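Local coordinates for minor structural protein 5 (Lactococcus phage Tuc2009, PDB 5E7T) that probably serves as a baseplate component of the phage, with a galactose-binding-like β-sandwich that may take part in recognising the host surface, at residues V24-S35 and K181-M192; L253-V263 and K274-P285. One frame throughout, in Å; residues are numbered along the deposited sequence.

Contact 1: residues V24-S35 and K181-M192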
loop_
_atom_site.group_PDB
_atom_site.type_symbol
_atom_site.label_atom_id
_atom_site.label_comp_id
_atom_site.label_asym_id
_atom_site.label_seq_id
_atom_site.Cartn_x
_atom_site.Cartn_y
_atom_site.Cartn_z
ATOM N N VAL B 24 32.441 -53.069 16.747
ATOM C CA VAL B 24 32.150 -52.244 15.575
ATOM C C VAL B 24 31.225 -51.059 15.913
ATOM O O VAL B 24 30.172 -51.270 16.507
ATOM C CB VAL B 24 31.623 -53.103 14.403
ATOM C CG1 VAL B 24 30.436 -53.960 14.821
ATOM C CG2 VAL B 24 31.261 -52.242 13.203
ATOM N N TYR B 25 31.633 -49.814 15.547
ATOM C CA TYR B 25 30.858 -48.591 15.819
ATOM C C TYR B 25 29.519 -48.650 15.074
ATOM O O TYR B 25 29.492 -49.087 13.912
ATOM C CB TYR B 25 31.641 -47.317 15.429
ATOM C CG TYR B 25 31.171 -46.060 16.126
ATOM C CD1 TYR B 25 31.411 -45.861 17.479
ATOM C CD2 TYR B 25 30.519 -45.052 15.426
ATOM C CE1 TYR B 25 30.991 -44.703 18.127
ATOM C CE2 TYR B 25 30.086 -43.886 16.069
ATOM C CZ TYR B 25 30.334 -43.715 17.421
ATOM O OH TYR B 25 29.936 -42.587 18.098
ATOM N N PRO B 26 28.396 -48.245 15.717
ATOM C CA PRO B 26 27.105 -48.387 15.055
ATOM C C PRO B 26 26.906 -47.494 13.848
ATOM O O PRO B 26 27.382 -46.356 13.808
ATOM C CB PRO B 26 26.093 -48.117 16.174
ATOM C CG PRO B 26 26.789 -47.369 17.167
ATOM C CD PRO B 26 28.224 -47.778 17.106
ATOM N N ASN B 27 26.224 -48.051 12.851
ATOM C CA ASN B 27 25.818 -47.380 11.629
ATOM C C ASN B 27 24.383 -46.889 11.810
ATOM O O ASN B 27 23.599 -47.522 12.522
ATOM C CB ASN B 27 25.860 -48.354 10.463
ATOM C CG ASN B 27 27.217 -48.634 9.924
ATOM O OD1 ASN B 27 28.027 -47.736 9.717
ATOM N ND2 ASN B 27 27.456 -49.887 9.592
ATOM N N LEU B 28 24.034 -45.774 11.142
ATOM C CA LEU B 28 22.684 -45.198 11.181
ATOM C C LEU B 28 21.669 -46.075 10.426
ATOM O O LEU B 28 22.015 -46.753 9.461
ATOM C CB LEU B 28 22.673 -43.772 10.606
ATOM C CG LEU B 28 23.143 -42.654 11.515
ATOM C CD1 LEU B 28 23.389 -41.396 10.722
ATOM C CD2 LEU B 28 22.155 -42.401 12.657
ATOM N N ASN B 29 20.418 -46.032 10.874
ATOM C CA ASN B 29 19.318 -46.785 10.318
ATOM C C ASN B 29 18.799 -46.057 9.130
ATOM O O ASN B 29 18.746 -44.812 9.108
ATOM C CB ASN B 29 18.194 -46.886 11.358
ATOM C CG ASN B 29 17.270 -48.074 11.231
ATOM O OD1 ASN B 29 17.012 -48.591 10.140
ATOM N ND2 ASN B 29 16.769 -48.549 12.359
ATOM N N LEU B 30 18.346 -46.838 8.148
ATOM C CA LEU B 30 17.699 -46.324 6.939
ATOM C C LEU B 30 16.176 -46.456 7.065
ATOM O O LEU B 30 15.460 -45.912 6.246
ATOM C CB LEU B 30 18.251 -47.012 5.687
ATOM C CG LEU B 30 19.655 -46.585 5.307
ATOM C CD1 LEU B 30 20.306 -47.599 4.420
ATOM C CD2 LEU B 30 19.637 -45.263 4.642
ATOM N N LEU B 31 15.684 -47.133 8.124
ATOM C CA LEU B 31 14.242 -47.267 8.393
ATOM C C LEU B 31 13.697 -46.056 9.190
ATOM O O LEU B 31 14.467 -45.365 9.837
ATOM C CB LEU B 31 13.892 -48.595 9.101
ATOM C CG LEU B 31 14.392 -49.879 8.469
ATOM C CD1 LEU B 31 13.855 -51.050 9.192
ATOM C CD2 LEU B 31 13.993 -49.981 7.047
ATOM N N VAL B 32 12.384 -45.819 9.135
ATOM C CA VAL B 32 11.682 -44.689 9.758
ATOM C C VAL B 32 10.775 -45.182 10.906
ATOM O O VAL B 32 9.943 -46.075 10.687
ATOM C CB VAL B 32 10.831 -43.944 8.688
ATOM C CG1 VAL B 32 10.034 -42.818 9.316
ATOM C CG2 VAL B 32 11.684 -43.412 7.547
ATOM N N ASN B 33 10.876 -44.546 12.094
ATOM C CA ASN B 33 10.099 -44.892 13.294
ATOM C C ASN B 33 10.369 -46.332 13.788
ATOM O O ASN B 33 9.458 -46.991 14.293
ATOM C CB ASN B 33 8.596 -44.624 13.104
ATOM C CG ASN B 33 7.820 -44.556 14.391
ATOM O OD1 ASN B 33 8.281 -44.008 15.395
ATOM N ND2 ASN B 33 6.626 -45.130 14.390
ATOM N N SER B 34 11.630 -46.800 13.686
ATOM C CA SER B 34 12.021 -48.133 14.141
ATOM C C SER B 34 11.820 -48.318 15.645
ATOM O O SER B 34 11.783 -49.450 16.129
ATOM C CB SER B 34 13.457 -48.460 13.731
ATOM O OG SER B 34 14.390 -47.455 14.081
ATOM N N SER B 35 11.653 -47.207 16.368
ATOM C CA SER B 35 11.457 -47.159 17.814
ATOM C C SER B 35 10.010 -47.458 18.256
ATOM O O SER B 35 9.758 -47.554 19.461
ATOM C CB SER B 35 11.897 -45.801 18.337
ATOM O OG SER B 35 11.592 -44.790 17.387
ATOM N N LYS B 181 15.930 -52.695 11.562
ATOM C CA LYS B 181 17.050 -51.917 11.061
ATOM C C LYS B 181 17.477 -52.388 9.721
ATOM O O LYS B 181 17.506 -53.593 9.441
ATOM C CB LYS B 181 18.260 -52.002 12.016
ATOM C CG LYS B 181 19.296 -50.876 11.828
ATOM C CD LYS B 181 20.590 -51.135 12.552
ATOM C CE LYS B 181 21.504 -49.945 12.464
ATOM N NZ LYS B 181 22.891 -50.267 12.894
ATOM N N GLN B 182 17.851 -51.418 8.895
ATOM C CA GLN B 182 18.445 -51.608 7.583
ATOM C C GLN B 182 19.580 -50.602 7.543
ATOM O O GLN B 182 19.387 -49.424 7.885
ATOM C CB GLN B 182 17.447 -51.360 6.447
ATOM C CG GLN B 182 18.167 -51.329 5.110
ATOM C CD GLN B 182 17.314 -50.956 3.955
ATOM O OE1 GLN B 182 16.982 -51.806 3.144
ATOM N NE2 GLN B 182 17.012 -49.669 3.809
ATOM N N GLU B 183 20.765 -51.066 7.162
ATOM C CA GLU B 183 21.947 -50.208 7.089
ATOM C C GLU B 183 22.794 -50.571 5.890
ATOM O O GLU B 183 22.753 -51.699 5.420
ATOM C CB GLU B 183 22.778 -50.341 8.365
ATOM C CG GLU B 183 23.438 -51.697 8.535
ATOM C CD GLU B 183 23.683 -52.015 9.989
ATOM O OE1 GLU B 183 24.742 -51.591 10.502
ATOM O OE2 GLU B 183 22.817 -52.675 10.613
ATOM N N LEU B 184 23.593 -49.632 5.429
ATOM C CA LEU B 184 24.494 -49.859 4.324
ATOM C C LEU B 184 25.661 -50.676 4.880
ATOM O O LEU B 184 26.178 -50.363 5.953
ATOM C CB LEU B 184 24.950 -48.484 3.795
ATOM C CG LEU B 184 26.046 -48.476 2.739
ATOM C CD1 LEU B 184 25.551 -49.036 1.411
ATOM C CD2 LEU B 184 26.667 -47.099 2.638
ATOM N N GLY B 185 26.042 -51.729 4.196
ATOM C CA GLY B 185 27.126 -52.550 4.710
ATOM C C GLY B 185 26.819 -54.025 4.801
ATOM O O GLY B 185 25.726 -54.459 4.434
ATOM N N SER B 186 27.813 -54.806 5.266
ATOM C CA SER B 186 27.782 -56.260 5.405
ATOM C C SER B 186 27.706 -56.711 6.868
ATOM O O SER B 186 27.825 -57.911 7.150
ATOM C CB SER B 186 29.028 -56.852 4.755
ATOM O OG SER B 186 28.977 -56.727 3.346
ATOM N N ILE B 187 27.550 -55.751 7.800
ATOM C CA ILE B 187 27.498 -56.010 9.234
ATOM C C ILE B 187 26.260 -55.362 9.824
ATOM O O ILE B 187 25.959 -54.195 9.520
ATOM C CB ILE B 187 28.798 -55.519 9.952
ATOM C CG1 ILE B 187 30.034 -56.299 9.469
ATOM C CG2 ILE B 187 28.675 -55.612 11.492
ATOM C CD1 ILE B 187 31.349 -55.614 9.680
ATOM N N ALA B 188 25.570 -56.130 10.705
ATOM C CA ALA B 188 24.407 -55.716 11.490
ATOM C C ALA B 188 25.009 -55.140 12.751
ATOM O O ALA B 188 25.390 -55.890 13.667
ATOM C CB ALA B 188 23.525 -56.919 11.820
ATOM N N THR B 189 25.209 -53.803 12.741
ATOM C CA THR B 189 25.803 -53.058 13.848
ATOM C C THR B 189 24.688 -52.732 14.840
ATOM O O THR B 189 23.502 -52.941 14.494
ATOM C CB THR B 189 26.556 -51.816 13.334
ATOM O OG1 THR B 189 25.625 -50.833 12.886
ATOM C CG2 THR B 189 27.591 -52.140 12.252
ATOM N N PRO B 190 25.009 -52.233 16.073
ATOM C CA PRO B 190 23.945 -51.982 17.053
ATOM C C PRO B 190 22.828 -51.087 16.569
ATOM O O PRO B 190 23.027 -50.214 15.722
ATOM C CB PRO B 190 24.696 -51.395 18.240
ATOM C CG PRO B 190 26.033 -52.015 18.162
ATOM C CD PRO B 190 26.333 -51.993 16.691
ATOM N N TYR B 191 21.626 -51.359 17.072
ATOM C CA TYR B 191 20.437 -50.602 16.725
ATOM C C TYR B 191 20.715 -49.119 16.861
ATOM O O TYR B 191 21.303 -48.680 17.842
ATOM C CB TYR B 191 19.230 -50.991 17.601
ATOM C CG TYR B 191 18.051 -50.066 17.401
ATOM C CD1 TYR B 191 17.219 -50.195 16.288
ATOM C CD2 TYR B 191 17.856 -48.969 18.230
ATOM C CE1 TYR B 191 16.179 -49.296 16.052
ATOM C CE2 TYR B 191 16.813 -48.073 18.010
ATOM C CZ TYR B 191 15.981 -48.236 16.916
ATOM O OH TYR B 191 14.947 -47.362 16.733
ATOM N N MET B 192 20.300 -48.358 15.868
ATOM C CA MET B 192 20.390 -46.913 15.884
ATOM C C MET B 192 19.146 -46.390 15.227
ATOM O O MET B 192 18.648 -47.031 14.298
ATOM C CB MET B 192 21.612 -46.411 15.104
ATOM C CG MET B 192 22.917 -46.621 15.819
ATOM S SD MET B 192 23.051 -45.680 17.341
ATOM C CE MET B 192 23.120 -44.063 16.703
HETATM O O HOH W 1 23.734 -47.184 6.984
#

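Contact 2: residues L253-V263 and K274-P285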
loop_
_atom_site.group_PDB
_atom_site.type_symbol
_atom_site.label_atom_id
_atom_site.label_comp_id
_atom_site.label_asym_id
_atom_site.label_seq_id
_atom_site.Cartn_x
_atom_site.Cartn_y
_atom_site.Cartn_z
ATOM N N LEU B 253 39.752 -47.583 5.130
ATOM C CA LEU B 253 39.531 -46.626 4.046
ATOM C C LEU B 253 39.938 -47.312 2.749
ATOM O O LEU B 253 40.665 -48.312 2.791
ATOM C CB LEU B 253 40.359 -45.330 4.245
ATOM C CG LEU B 253 40.271 -44.601 5.596
ATOM C CD1 LEU B 253 41.251 -43.461 5.649
ATOM C CD2 LEU B 253 38.862 -44.100 5.893
ATOM N N LYS B 254 39.465 -46.799 1.600
ATOM C CA LYS B 254 39.827 -47.353 0.292
ATOM C C LYS B 254 40.920 -46.481 -0.327
ATOM O O LYS B 254 40.946 -45.275 -0.078
ATOM C CB LYS B 254 38.600 -47.497 -0.632
ATOM C CG LYS B 254 37.382 -48.194 0.012
ATOM C CD LYS B 254 37.622 -49.661 0.414
ATOM C CE LYS B 254 36.740 -50.112 1.564
ATOM N NZ LYS B 254 37.312 -51.299 2.264
ATOM N N ALA B 255 41.845 -47.101 -1.084
ATOM C CA ALA B 255 42.985 -46.443 -1.738
ATOM C C ALA B 255 42.605 -45.356 -2.723
ATOM O O ALA B 255 41.543 -45.416 -3.335
ATOM C CB ALA B 255 43.861 -47.467 -2.425
ATOM N N GLY B 256 43.490 -44.377 -2.859
ATOM C CA GLY B 256 43.343 -43.250 -3.769
ATOM C C GLY B 256 42.025 -42.504 -3.732
ATOM O O GLY B 256 41.588 -42.004 -4.773
ATOM N N THR B 257 41.365 -42.428 -2.551
ATOM C CA THR B 257 40.120 -41.672 -2.453
ATOM C C THR B 257 40.241 -40.504 -1.480
ATOM O O THR B 257 40.920 -40.622 -0.457
ATOM C CB THR B 257 38.890 -42.522 -2.168
ATOM O OG1 THR B 257 38.595 -42.400 -0.802
ATOM C CG2 THR B 257 39.031 -43.989 -2.551
ATOM N N SER B 258 39.558 -39.379 -1.802
ATOM C CA SER B 258 39.519 -38.167 -0.989
ATOM C C SER B 258 38.559 -38.404 0.154
ATOM O O SER B 258 37.526 -39.048 -0.039
ATOM C CB SER B 258 39.003 -36.987 -1.811
ATOM O OG SER B 258 39.694 -36.799 -3.036
ATOM N N TYR B 259 38.863 -37.843 1.328
ATOM C CA TYR B 259 38.008 -37.940 2.512
ATOM C C TYR B 259 37.937 -36.595 3.233
ATOM O O TYR B 259 38.837 -35.762 3.053
ATOM C CB TYR B 259 38.567 -38.999 3.479
ATOM C CG TYR B 259 38.336 -40.428 3.037
ATOM C CD1 TYR B 259 37.129 -41.066 3.288
ATOM C CD2 TYR B 259 39.340 -41.155 2.405
ATOM C CE1 TYR B 259 36.911 -42.384 2.894
ATOM C CE2 TYR B 259 39.136 -42.479 2.013
ATOM C CZ TYR B 259 37.906 -43.082 2.234
ATOM O OH TYR B 259 37.643 -44.370 1.813
ATOM N N ASN B 260 36.878 -36.389 4.058
ATOM C CA ASN B 260 36.744 -35.217 4.925
ATOM C C ASN B 260 36.461 -35.699 6.327
ATOM O O ASN B 260 35.621 -36.572 6.537
ATOM C CB ASN B 260 35.615 -34.309 4.551
ATOM C CG ASN B 260 35.667 -33.682 3.223
ATOM O OD1 ASN B 260 36.434 -32.738 2.984
ATOM N ND2 ASN B 260 34.669 -34.048 2.433
ATOM N N VAL B 261 37.122 -35.091 7.287
ATOM C CA VAL B 261 36.995 -35.415 8.696
ATOM C C VAL B 261 36.821 -34.120 9.469
ATOM O O VAL B 261 37.411 -33.084 9.140
ATOM C CB VAL B 261 38.158 -36.333 9.226
ATOM C CG1 VAL B 261 39.524 -35.796 8.844
ATOM C CG2 VAL B 261 38.082 -36.593 10.733
ATOM N N GLN B 262 35.938 -34.181 10.446
ATOM C CA GLN B 262 35.629 -33.115 11.380
ATOM C C GLN B 262 35.387 -33.814 12.724
ATOM O O GLN B 262 34.983 -34.984 12.732
ATOM C CB GLN B 262 34.454 -32.242 10.898
ATOM C CG GLN B 262 33.236 -33.010 10.430
ATOM C CD GLN B 262 32.144 -32.170 9.840
ATOM O OE1 GLN B 262 32.238 -30.930 9.749
ATOM N NE2 GLN B 262 31.051 -32.838 9.464
ATOM N N VAL B 263 35.760 -33.148 13.842
ATOM C CA VAL B 263 35.642 -33.695 15.202
ATOM C C VAL B 263 34.781 -32.760 16.039
ATOM O O VAL B 263 34.804 -31.549 15.825
ATOM C CB VAL B 263 37.037 -33.892 15.870
ATOM C CG1 VAL B 263 36.930 -34.543 17.253
ATOM C CG2 VAL B 263 38.000 -34.666 14.965
ATOM N N LYS B 274 30.377 -29.111 15.334
ATOM C CA LYS B 274 31.489 -29.845 14.724
ATOM C C LYS B 274 32.617 -28.877 14.339
ATOM O O LYS B 274 32.353 -27.709 14.035
ATOM C CB LYS B 274 31.009 -30.690 13.533
ATOM C CG LYS B 274 30.007 -31.782 13.906
ATOM C CD LYS B 274 29.671 -32.675 12.713
ATOM C CE LYS B 274 28.231 -32.632 12.239
ATOM N NZ LYS B 274 28.090 -33.237 10.877
ATOM N N SER B 275 33.868 -29.340 14.391
ATOM C CA SER B 275 35.037 -28.543 13.996
ATOM C C SER B 275 35.024 -28.249 12.495
ATOM O O SER B 275 34.227 -28.821 11.740
ATOM C CB SER B 275 36.330 -29.288 14.317
ATOM O OG SER B 275 36.579 -30.267 13.321
ATOM N N GLU B 276 35.955 -27.388 12.059
ATOM C CA GLU B 276 36.147 -27.048 10.657
ATOM C C GLU B 276 36.626 -28.330 10.002
ATOM O O GLU B 276 37.352 -29.083 10.652
ATOM C CB GLU B 276 37.201 -25.957 10.559
ATOM C CG GLU B 276 37.323 -25.333 9.186
ATOM C CD GLU B 276 38.259 -24.140 9.146
ATOM O OE1 GLU B 276 38.660 -23.646 10.230
ATOM O OE2 GLU B 276 38.568 -23.684 8.018
ATOM N N SER B 277 36.138 -28.661 8.800
ATOM C CA SER B 277 36.552 -29.931 8.191
ATOM C C SER B 277 37.987 -29.853 7.672
ATOM O O SER B 277 38.490 -28.767 7.402
ATOM C CB SER B 277 35.595 -30.363 7.086
ATOM O OG SER B 277 35.836 -29.635 5.893
ATOM N N VAL B 278 38.655 -31.003 7.600
ATOM C CA VAL B 278 40.000 -31.120 7.062
ATOM C C VAL B 278 39.942 -32.217 6.000
ATOM O O VAL B 278 39.223 -33.203 6.178
ATOM C CB VAL B 278 41.104 -31.287 8.145
ATOM C CG1 VAL B 278 41.280 -32.727 8.593
ATOM C CG2 VAL B 278 42.424 -30.717 7.665
ATOM N N ALA B 279 40.598 -31.991 4.859
ATOM C CA ALA B 279 40.598 -32.947 3.762
ATOM C C ALA B 279 41.942 -33.667 3.542
ATOM O O ALA B 279 43.032 -33.079 3.646
ATOM C CB ALA B 279 40.157 -32.266 2.493
ATOM N N PHE B 280 41.848 -34.965 3.246
ATOM C CA PHE B 280 43.008 -35.771 2.948
ATOM C C PHE B 280 42.636 -36.747 1.881
ATOM O O PHE B 280 41.452 -36.879 1.577
ATOM C CB PHE B 280 43.527 -36.472 4.201
ATOM C CG PHE B 280 42.704 -37.624 4.717
ATOM C CD1 PHE B 280 41.605 -37.399 5.545
ATOM C CD2 PHE B 280 43.071 -38.938 4.443
ATOM C CE1 PHE B 280 40.867 -38.466 6.061
ATOM C CE2 PHE B 280 42.323 -40.007 4.949
ATOM C CZ PHE B 280 41.235 -39.766 5.767
ATOM N N LYS B 281 43.636 -37.441 1.322
ATOM C CA LYS B 281 43.467 -38.447 0.278
ATOM C C LYS B 281 44.391 -39.617 0.598
ATOM O O LYS B 281 45.583 -39.421 0.869
ATOM C CB LYS B 281 43.829 -37.834 -1.088
ATOM C CG LYS B 281 43.239 -38.521 -2.312
ATOM C CD LYS B 281 43.873 -37.944 -3.585
ATOM C CE LYS B 281 42.923 -37.777 -4.751
ATOM N NZ LYS B 281 42.481 -39.078 -5.324
ATOM N N THR B 282 43.835 -40.838 0.581
ATOM C CA THR B 282 44.603 -42.066 0.810
ATOM C C THR B 282 45.563 -42.232 -0.363
ATOM O O THR B 282 45.257 -41.800 -1.480
ATOM C CB THR B 282 43.685 -43.304 0.943
ATOM O OG1 THR B 282 42.713 -43.314 -0.100
ATOM C CG2 THR B 282 43.001 -43.387 2.279
ATOM N N THR B 283 46.725 -42.836 -0.111
ATOM C CA THR B 283 47.713 -43.053 -1.160
ATOM C C THR B 283 47.275 -44.198 -2.072
ATOM O O THR B 283 46.353 -44.938 -1.725
ATOM C CB THR B 283 49.111 -43.213 -0.554
ATOM O OG1 THR B 283 49.058 -44.181 0.491
ATOM C CG2 THR B 283 49.657 -41.903 -0.015
ATOM N N LEU B 284 47.883 -44.308 -3.261
ATOM C CA LEU B 284 47.561 -45.398 -4.180
ATOM C C LEU B 284 48.585 -46.529 -4.032
ATOM O O LEU B 284 49.775 -46.232 -3.894
ATOM C CB LEU B 284 47.484 -44.909 -5.628
ATOM C CG LEU B 284 46.076 -44.624 -6.117
ATOM C CD1 LEU B 284 46.072 -43.530 -7.165
ATOM C CD2 LEU B 284 45.375 -45.904 -6.604
ATOM N N PRO B 285 48.188 -47.821 -4.020
ATOM C CA PRO B 285 49.198 -48.881 -3.874
ATOM C C PRO B 285 49.896 -49.266 -5.202
ATOM O O PRO B 285 49.378 -48.968 -6.290
ATOM C CB PRO B 285 48.408 -50.036 -3.227
ATOM C CG PRO B 285 46.925 -49.650 -3.330
ATOM C CD PRO B 285 46.839 -48.400 -4.163
#

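Contact 1: residues V24-S35 and K181-M192
K181 slants across the side chain of N29 and reaches N27 where the loop 24-35 runs past the end of strand 171-184, an inner strand of the five-stranded sheet in this β-sandwich, whose sequence places it with the galactose-binding-like domains. The CB of K181 leaves the backbone heading away from the loop, yet already touches N29 ND2 at 3.8 Å. With CG opposite the backbone N (chi1 -161°) and the rest of the chain extended, the side chain then reaches across to the loop: CG packs on N29 CG, CE comes up to N27 O, and NZ donates to N27 O at 2.9 Å, tilted out of the carbonyl plane. P190 O takes a second bond from NZ, and E183 OE1 forms a salt bridge with it at 3.3 Å, an environment likely to keep this buried ammonium charged. E183 OE1 is fixed in turn by T189 N and T189 OG1, both on its syn side. T189 OG1 also accepts N27 N at 2.8 Å in a nearly straight bond (171°), so the threonine hydroxyl bridges the loop N-H and the carboxylate.

The amide of N29 is equally well occupied. Its OD1 receives Q182 N on one face of the carbonyl plane and L31 N on the other, the second closing an Asx turn, while ND2 donates in the amide plane to M192 O. L30 N pairs with Q182 O, and a water joins L28 O to L184 N. The apolar side is built by P26 CB on M192 CG at 3.5 Å, with V24 against I187 and T189; Y25 behind it meets W203 and Y11. Toward the far end of the loop, Y191 OH donates to S34 OG at 2.7 Å, with the serine at the edge of the tyrosine ring.

Contact 2: residues L253-V263 and K274-P285
Y259 sets its CB over the face of the F280 ring, a CH-pi contact 3.8 Å from the ring centroid. The two rings themselves lie nearly parallel, planes at 23°, but are slid so far apart that they barely overlap. F280 is swung over its neighbour because CG sits between its backbone N and carbonyl carbon (chi1 73°). L253 CD1 meets the edge of the same ring at CE2, 3.7 Å away, and V261 CG1 lies obliquely to it before packing side by side with V278 CG1 at 3.5 Å.

Y259, F280, V261 and V278 share one face because strands 258-263 and 278-281 form an antiparallel β-hairpin with a long connection, at the edge of a four-stranded sheet; L253 joins them from the preceding loop. Y259 with F280 and V261 with V278 are its hydrogen-bonded pairs. Beyond V261, S275 OG stands in for a backbone acceptor and takes V263 N at 3.0 Å.

At the other end the loop 253-257 is pinned by T282. Its OG1 donates to K254 O at 2.6 Å, in the carbonyl plane on a lone pair, and accepts T257 N at 2.9 Å. K254 N donates almost straight (177°) to Y259 OH, a tyrosine corner, as in many Greek-key β-sandwiches such as fibronectin type III domains, which this domain may resemble. G256 N reaches T283 O. Farther out, F280 and T282 pack on A122 and T118 of a Minor structural protein 4 chain, and another such chain supplies E43 to bond S277 OG.

In the fold
Contact 1 closes before contact 2 opens along the chain, and their centres stand 23 Å apart. The nearest atoms are still about 9 Å from each other, so neither touches the other. Contact 1 lies near the middle of the molecule, 3 Å from the centre of the chain, where the N-terminal loop is tied to the departing end of strand 171-184; contact 2 sits 25 Å from that centre, in the small C-terminal sheet. Between them Y25, within 24-35 but turned away from 181-192, leans toward P204, where the chain enters its C-terminal part. The residues 253-263 and 274-285 face Minor structural protein 4 chains, consistent with a docking role in the baseplate.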